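Local coordinates for protein lipoteichoic acid primase (Listeria monocytogenes, PDB 4UOP) that belongs to the sulfatase family and holds a magnesium ion in its extracellular catalytic domain, at residues Phe120-Tyr124 / Tyr125-Gln129; Ser271-Trp274 / Asp275-Val279. All blocks are in the same frame, centred on the assembly; numbering follows the deposited sequence.

Interaction 1 (Phe120-Tyr124 / Tyr125-Gln129); sequences FPSGY and YTNTQ
Ser122 and Tyr125 meet through a hydroxyl and a backbone N-H: Tyr125 N donates to Ser122 OG across 2.9 Å, with an N-H...O angle of 159°. The same oxygen takes a second, equally long bond from Tyr124 N, so two consecutive amides converge on one buried acceptor and fix the sharp bend of the chain. The serine can do this because its OG lies anti to its own N (chi1 173°), swung round beside the carbonyl carbon. On the inner side the packing is close. Asn127 brings its carboxamide up to Ser122, Asn127 OD1 lying 3.2 Å from Ser122 CB, while Asn127 ND2 comes 3.6 Å from Pro121 CA. Tyr125 O is buried in this bend with no polar partner in the model. The bond from Tyr124 N makes an ST turn of Ser122-Tyr124, set in the loop that links helix 107-117 to helix 127-130. Thr126 occupies the N-cap position of the second helix without a side-chain capping bond, and its O accepts from Gln129 N in the first turn. The outer side faces solvent and the second subunit, although the rings on it still meet closely. There Tyr124 and Tyr125 form a T-shaped pair, centroids 4.6 Å apart and planes at 69°: the CD1 edge of Tyr124 stands 3.3 Å above one face of the Tyr125 ring, offset toward its rim. Tyr124 is exposed and Tyr125 partly so, and Lys289 of the second subunit packs on both side chains.

Interaction 2 (Ser271-Trp274 / Asp275-Val279); sequences SGIW and DDSVV
With its OG turned beside the backbone N (chi1 -59°), Ser277 reaches back through OG to Ile273 O at 2.8 Å, and Trp274, whose CG is anti to its N (chi1 -177°), carries its indole to Val279. Ile273 O is gripped twice. Asp276 N also donates to Ile273 O, at 2.9 Å, and the two donors come from opposite faces of the carbonyl plane, neither on a lone pair. The Asp276 bond closes a beta turn with Trp274 and Asp275 at its corners; a weak bond from Ser277 N to Trp274 O follows. Beside the hydroxyl bond, Ile273 CG2 sits 3.3 Å from Ser277 OG. The indole crosses Val279 at about a right angle, Trp274 CZ3 lying 3.8 Å from Val279 CG2, whereas on the exposed side Asp275 OD1 comes to the ring edge, 3.8 Å from Trp274 CD1. Trp274 also stacks on His322 and makes a cation-pi contact with Lys269. Gly272, with positive phi, breaks away from helix 246-271, and the turn feeds the chain into strand 277-283, completing a beta-alpha-beta crossover from strand 214-219; Ile273 packs on Phe201 and Tyr208 of helix 193-209 and on Ile61 of strand 59-65.

In the fold
Interactions 1 and 2 lie on opposite sides of the chain's centre, their centres 34 Å apart and their nearest atoms about 21 Å apart, so they do not touch. The magnesium site, formed by Glu66, Thr108, Asp284 and His285, relates them through the elements they adjoin. Interaction 1 follows helix 107-117, which carries Thr108 near its start, and the side chain of Thr126 is about 12 Å from the magnesium ion. Interaction 2 opens strand 277-283, whose far end runs directly into Asp284 and His285; the neighbouring parallel strand 59-65 leads to Glu66. The second subunit reaches interaction 1 but not interaction 2.

Interaction 1 (Phe120-Tyr124 / Tyr125-Gln129)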
loop_
_atom_site.group_PDB
_atom_site.type_symbol
_atom_site.label_atom_id
_atom_site.label_comp_id
_atom_site.label_asym_id
_atom_site.label_seq_id
_atom_site.Cartn_x
_atom_site.Cartn_y
_atom_site.Cartn_z
ATOM N N PHE B 120 -9.545 -6.864 9.440
ATOM C CA PHE B 120 -8.227 -6.726 8.820
ATOM C C PHE B 120 -8.016 -5.344 8.225
ATOM O O PHE B 120 -8.940 -4.738 7.677
ATOM C CB PHE B 120 -8.027 -7.802 7.747
ATOM C CG PHE B 120 -7.898 -9.183 8.305
ATOM C CD1 PHE B 120 -6.689 -9.631 8.795
ATOM C CD2 PHE B 120 -9.001 -10.034 8.355
ATOM C CE1 PHE B 120 -6.567 -10.908 9.317
ATOM C CE2 PHE B 120 -8.891 -11.314 8.882
ATOM C CZ PHE B 120 -7.670 -11.758 9.362
ATOM N N PRO B 121 -6.784 -4.829 8.319
ATOM C CA PRO B 121 -6.495 -3.622 7.564
ATOM C C PRO B 121 -6.564 -3.946 6.083
ATOM O O PRO B 121 -6.459 -5.111 5.704
ATOM C CB PRO B 121 -5.078 -3.255 7.993
ATOM C CG PRO B 121 -4.492 -4.515 8.488
ATOM C CD PRO B 121 -5.605 -5.362 9.015
ATOM N N SER B 122 -6.796 -2.938 5.267
ATOM C CA SER B 122 -6.958 -3.153 3.837
ATOM C C SER B 122 -5.638 -3.499 3.158
ATOM O O SER B 122 -4.559 -3.144 3.652
ATOM C CB SER B 122 -7.588 -1.916 3.200
ATOM O OG SER B 122 -7.628 -2.022 1.801
ATOM N N GLY B 123 -5.725 -4.207 2.031
ATOM C CA GLY B 123 -4.566 -4.429 1.160
ATOM C C GLY B 123 -4.264 -3.204 0.299
ATOM O O GLY B 123 -3.194 -3.104 -0.285
ATOM N N TYR B 124 -5.215 -2.275 0.236
ATOM C CA TYR B 124 -5.222 -1.172 -0.734
ATOM C C TYR B 124 -5.322 0.198 -0.039
ATOM O O TYR B 124 -4.512 1.080 -0.305
ATOM C CB TYR B 124 -6.408 -1.400 -1.690
ATOM C CG TYR B 124 -6.676 -0.354 -2.764
ATOM C CD1 TYR B 124 -7.286 0.860 -2.448
ATOM C CD2 TYR B 124 -6.392 -0.609 -4.111
ATOM C CE1 TYR B 124 -7.558 1.808 -3.424
ATOM C CE2 TYR B 124 -6.665 0.333 -5.097
ATOM C CZ TYR B 124 -7.247 1.539 -4.748
ATOM O OH TYR B 124 -7.523 2.480 -5.715
ATOM N N TYR B 125 -6.318 0.363 0.837
ATOM C CA TYR B 125 -6.551 1.622 1.575
ATOM C C TYR B 125 -5.816 1.726 2.921
ATOM O O TYR B 125 -5.312 0.741 3.445
ATOM C CB TYR B 125 -8.043 1.769 1.901
ATOM C CG TYR B 125 -8.997 1.702 0.734
ATOM C CD1 TYR B 125 -9.056 2.727 -0.205
ATOM C CD2 TYR B 125 -9.877 0.626 0.593
ATOM C CE1 TYR B 125 -9.949 2.672 -1.268
ATOM C CE2 TYR B 125 -10.773 0.564 -0.463
ATOM C CZ TYR B 125 -10.802 1.588 -1.390
ATOM O OH TYR B 125 -11.691 1.530 -2.435
ATOM N N THR B 126 -5.763 2.945 3.456
ATOM C CA THR B 126 -5.586 3.166 4.895
ATOM C C THR B 126 -6.994 3.266 5.473
ATOM O O THR B 126 -7.711 4.242 5.223
ATOM C CB THR B 126 -4.768 4.441 5.194
ATOM O OG1 THR B 126 -3.428 4.250 4.734
ATOM C CG2 THR B 126 -4.717 4.728 6.669
ATOM N N ASN B 127 -7.400 2.250 6.225
ATOM C CA ASN B 127 -8.789 2.145 6.665
ATOM C C ASN B 127 -9.221 3.289 7.561
ATOM O O ASN B 127 -10.380 3.696 7.516
ATOM C CB ASN B 127 -9.069 0.782 7.326
ATOM C CG ASN B 127 -9.281 -0.321 6.307
ATOM O OD1 ASN B 127 -9.352 -0.065 5.104
ATOM N ND2 ASN B 127 -9.366 -1.546 6.772
ATOM N N THR B 128 -8.300 3.818 8.369
ATOM C CA THR B 128 -8.663 4.913 9.254
ATOM C C THR B 128 -9.022 6.161 8.438
ATOM O O THR B 128 -9.801 6.981 8.897
ATOM C CB THR B 128 -7.564 5.240 10.294
ATOM O OG1 THR B 128 -6.359 5.631 9.635
ATOM C CG2 THR B 128 -7.302 4.032 11.187
ATOM N N GLN B 129 -8.450 6.285 7.240
ATOM C CA GLN B 129 -8.778 7.381 6.319
ATOM C C GLN B 129 -10.076 7.079 5.594
ATOM O O GLN B 129 -11.037 7.822 5.691
ATOM C CB GLN B 129 -7.675 7.561 5.276
ATOM C CG GLN B 129 -6.372 8.098 5.845
ATOM C CD GLN B 129 -6.303 9.613 5.858
ATOM O OE1 GLN B 129 -7.289 10.308 5.571
ATOM N NE2 GLN B 129 -5.129 10.135 6.188
#

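Interaction 2 (Ser271-Trp274 / Asp275-Val279)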
loop_
_atom_site.group_PDB
_atom_site.type_symbol
_atom_site.label_atom_id
_atom_site.label_comp_id
_atom_site.label_asym_id
_atom_site.label_seq_id
_atom_site.Cartn_x
_atom_site.Cartn_y
_atom_site.Cartn_z
ATOM N N SER B 271 -1.495 3.663 43.162
ATOM C CA SER B 271 -2.801 4.253 43.206
ATOM C C SER B 271 -3.912 3.250 43.470
ATOM O O SER B 271 -5.006 3.661 43.853
ATOM C CB SER B 271 -3.098 4.966 41.888
ATOM O OG SER B 271 -3.269 4.030 40.843
ATOM N N GLY B 272 -3.648 1.959 43.274
ATOM C CA GLY B 272 -4.707 0.943 43.342
ATOM C C GLY B 272 -5.349 0.586 41.999
ATOM O O GLY B 272 -6.107 -0.390 41.900
ATOM N N ILE B 273 -5.060 1.359 40.957
ATOM C CA ILE B 273 -5.665 1.107 39.642
ATOM C C ILE B 273 -5.224 -0.255 39.083
ATOM O O ILE B 273 -6.026 -0.976 38.495
ATOM C CB ILE B 273 -5.361 2.252 38.663
ATOM C CG1 ILE B 273 -6.108 3.515 39.101
ATOM C CG2 ILE B 273 -5.791 1.903 37.245
ATOM C CD1 ILE B 273 -5.571 4.778 38.467
ATOM N N TRP B 274 -3.963 -0.616 39.297
ATOM C CA TRP B 274 -3.407 -1.876 38.760
ATOM C C TRP B 274 -4.212 -3.084 39.226
ATOM O O TRP B 274 -4.510 -3.994 38.440
ATOM C CB TRP B 274 -1.968 -2.016 39.200
ATOM C CG TRP B 274 -1.227 -3.202 38.684
ATOM C CD1 TRP B 274 -0.916 -4.335 39.378
ATOM C CD2 TRP B 274 -0.650 -3.356 37.382
ATOM N NE1 TRP B 274 -0.180 -5.189 38.590
ATOM C CE2 TRP B 274 -0.027 -4.626 37.350
ATOM C CE3 TRP B 274 -0.621 -2.557 36.229
ATOM C CZ2 TRP B 274 0.645 -5.102 36.218
ATOM C CZ3 TRP B 274 0.046 -3.029 35.107
ATOM C CH2 TRP B 274 0.673 -4.291 35.109
ATOM N N ASP B 275 -4.567 -3.069 40.505
ATOM C CA ASP B 275 -5.286 -4.181 41.121
ATOM C C ASP B 275 -6.758 -4.182 40.766
ATOM O O ASP B 275 -7.471 -5.107 41.156
ATOM C CB ASP B 275 -5.133 -4.139 42.646
ATOM C CG ASP B 275 -3.695 -4.342 43.096
ATOM O OD1 ASP B 275 -2.973 -5.135 42.460
ATOM O OD2 ASP B 275 -3.276 -3.720 44.093
ATOM N N ASP B 276 -7.212 -3.170 40.028
ATOM C CA ASP B 276 -8.592 -3.067 39.594
ATOM C C ASP B 276 -8.741 -2.947 38.074
ATOM O O ASP B 276 -9.785 -2.487 37.593
ATOM C CB ASP B 276 -9.246 -1.850 40.266
ATOM C CG ASP B 276 -10.199 -2.229 41.407
ATOM O OD1 ASP B 276 -10.198 -3.406 41.862
ATOM O OD2 ASP B 276 -10.962 -1.326 41.841
ATOM N N SER B 277 -7.732 -3.395 37.320
ATOM C CA SER B 277 -7.701 -3.194 35.869
ATOM C C SER B 277 -7.094 -4.370 35.120
ATOM O O SER B 277 -6.132 -4.979 35.587
ATOM C CB SER B 277 -6.869 -1.946 35.515
ATOM O OG SER B 277 -7.393 -0.790 36.110
ATOM N N VAL B 278 -7.654 -4.668 33.947
ATOM C CA VAL B 278 -6.991 -5.479 32.943
ATOM C C VAL B 278 -6.022 -4.532 32.254
ATOM O O VAL B 278 -6.398 -3.418 31.882
ATOM C CB VAL B 278 -7.990 -6.027 31.915
ATOM C CG1 VAL B 278 -7.283 -6.784 30.800
ATOM C CG2 VAL B 278 -9.017 -6.920 32.608
ATOM N N VAL B 279 -4.781 -4.964 32.114
ATOM C CA VAL B 279 -3.782 -4.166 31.425
ATOM C C VAL B 279 -3.118 -5.006 30.338
ATOM O O VAL B 279 -2.699 -6.146 30.591
ATOM C CB VAL B 279 -2.740 -3.602 32.401
ATOM C CG1 VAL B 279 -1.767 -2.720 31.648
ATOM C CG2 VAL B 279 -3.409 -2.801 33.512
#